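Local coordinates for peptidoglycan recognition protein 3 (Branchiostoma belcheri tsingtauense, PDB 4Z8I) that probably cleaves the amide bond between N-acetylmuramic acid and L-alanine in peptidoglycan as a zinc-dependent amidase joined to a chitin-binding domain, at residues S182-G187 with G191-G196. Numbering follows the deposited sequence.
Sequences SLISCG and GKIRSG
The carbonyl oxygen of G187 receives the backbone N-H groups of K192 and I193 where helix 174-190 ends and the chain turns into strand 193-194. K192 N lies 2.8 Å from G187 O, nearly in line with the C=O bond, and makes the 6→1 bond of a Schellman motif. I193 N, 3.0 Å from the same oxygen, comes from above the carbonyl plane, 65° out of it, while G191 N adds a weak third bond. G191 is the C-prime residue: its phi of 90° suits glycine, since a CB would press on the preceding carbonyl oxygen.

The side chain of I193 points toward the helix. Its CB sits 4.0 Å from G187 C; CG1, placed anti to its own carbonyl carbon (chi1 -48°), lies 3.9 Å from G187 C. The extended end then carries CD1 over G187 CA, at 3.9 Å, and to within 3.7 Å of I184 O, with I184 CG2 a looser apolar neighbour. Glycine suits position 187, because a CB modelled there would probably come too close to I193 CD1. Replacing I193 with an alanine would probably leave the G187 backbone and the I184 side chain without this apolar cover, leaving a gap beside G187 CA.

K192 sets its CB beside G187 O, but its chain bends away and its amine forms a salt bridge with D145. Backbone hydrogen bonds of K192 and R194 with V87 tie the turn to strand 87-94. The contact thus pairs a capped helix end, its carbonyl satisfied by main-chain donors, with a small apolar contact.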
loop_
_atom_site.group_PDB
_atom_site.type_symbol
_atom_site.label_atom_id
_atom_site.label_comp_id
_atom_site.label_asym_id
_atom_site.label_seq_id
_atom_site.Cartn_x
_atom_site.Cartn_y
_atom_site.Cartn_z
ATOM N N SER A 182 3.899 -1.344 0.750
ATOM C CA SER A 182 4.188 -0.833 2.083
ATOM C C SER A 182 2.902 -0.485 2.813
ATOM O O SER A 182 2.817 -0.638 4.025
ATOM C CB SER A 182 5.088 0.398 2.012
ATOM O OG SER A 182 6.249 0.125 1.254
ATOM N N LEU A 183 1.905 -0.009 2.074
ATOM C CA LEU A 183 0.616 0.313 2.673
ATOM C C LEU A 183 0.002 -0.951 3.249
ATOM O O LEU A 183 -0.416 -0.982 4.411
ATOM C CB LEU A 183 -0.330 0.931 1.645
ATOM C CG LEU A 183 -1.719 1.284 2.180
ATOM C CD1 LEU A 183 -1.625 2.332 3.278
ATOM C CD2 LEU A 183 -2.620 1.765 1.065
ATOM N N ILE A 184 -0.036 -1.993 2.425
ATOM C CA ILE A 184 -0.554 -3.290 2.845
ATOM C C ILE A 184 0.184 -3.800 4.081
ATOM O O ILE A 184 -0.439 -4.207 5.067
ATOM C CB ILE A 184 -0.447 -4.324 1.710
ATOM C CG1 ILE A 184 -1.271 -3.868 0.502
ATOM C CG2 ILE A 184 -0.926 -5.680 2.182
ATOM C CD1 ILE A 184 -1.149 -4.776 -0.716
ATOM N N SER A 185 1.512 -3.757 4.019
ATOM C CA SER A 185 2.359 -4.194 5.124
ATOM C C SER A 185 2.024 -3.441 6.409
ATOM O O SER A 185 1.878 -4.043 7.467
ATOM C CB SER A 185 3.831 -3.998 4.760
ATOM O OG SER A 185 4.683 -4.448 5.795
ATOM N N CYS A 186 1.895 -2.125 6.296
ATOM C CA CYS A 186 1.557 -1.252 7.414
ATOM C C CYS A 186 0.231 -1.668 8.037
ATOM O O CYS A 186 0.113 -1.797 9.263
ATOM C CB CYS A 186 1.466 0.192 6.912
ATOM S SG CYS A 186 1.182 1.441 8.178
ATOM N N GLY A 187 -0.765 -1.876 7.181
ATOM C CA GLY A 187 -2.074 -2.310 7.631
ATOM C C GLY A 187 -2.004 -3.631 8.368
ATOM O O GLY A 187 -2.742 -3.849 9.331
ATOM N N GLY A 191 -2.801 -4.371 12.425
ATOM C CA GLY A 191 -3.919 -5.252 12.703
ATOM C C GLY A 191 -5.190 -4.795 12.006
ATOM O O GLY A 191 -6.293 -5.179 12.394
ATOM N N LYS A 192 -5.029 -3.963 10.979
ATOM C CA LYS A 192 -6.149 -3.525 10.155
ATOM C C LYS A 192 -6.419 -4.577 9.088
ATOM O O LYS A 192 -7.556 -4.770 8.651
ATOM C CB LYS A 192 -5.830 -2.189 9.484
ATOM C CG LYS A 192 -5.490 -1.066 10.443
ATOM C CD LYS A 192 -6.704 -0.618 11.241
ATOM C CE LYS A 192 -6.358 0.566 12.138
ATOM N NZ LYS A 192 -7.573 1.175 12.745
ATOM N N ILE A 193 -5.351 -5.246 8.673
ATOM C CA ILE A 193 -5.422 -6.320 7.695
ATOM C C ILE A 193 -4.813 -7.570 8.320
ATOM O O ILE A 193 -3.736 -7.502 8.918
ATOM C CB ILE A 193 -4.619 -5.968 6.429
ATOM C CG1 ILE A 193 -4.958 -4.558 5.950
ATOM C CG2 ILE A 193 -4.868 -6.981 5.331
ATOM C CD1 ILE A 193 -4.120 -4.100 4.782
ATOM N N ARG A 194 -5.500 -8.702 8.193
ATOM C CA ARG A 194 -4.977 -9.974 8.688
ATOM C C ARG A 194 -3.643 -10.300 8.032
ATOM O O ARG A 194 -3.385 -9.894 6.899
ATOM C CB ARG A 194 -5.965 -11.107 8.409
ATOM C CG ARG A 194 -7.253 -11.019 9.202
ATOM C CD ARG A 194 -8.137 -12.232 8.967
ATOM N NE ARG A 194 -9.217 -12.312 9.946
ATOM C CZ ARG A 194 -9.110 -12.918 11.124
ATOM N NH1 ARG A 194 -10.140 -12.945 11.958
ATOM N NH2 ARG A 194 -7.967 -13.497 11.467
ATOM N N SER A 195 -2.792 -11.026 8.750
ATOM C CA SER A 195 -1.505 -11.432 8.202
ATOM C C SER A 195 -1.732 -12.481 7.123
ATOM O O SER A 195 -1.014 -12.529 6.123
ATOM C CB SER A 195 -0.601 -11.982 9.304
ATOM O OG SER A 195 -1.192 -13.105 9.932
ATOM N N GLY A 196 -2.743 -13.319 7.326
ATOM C CA GLY A 196 -3.105 -14.315 6.337
ATOM C C GLY A 196 -4.147 -13.771 5.382
ATOM O O GLY A 196 -5.139 -14.438 5.084
#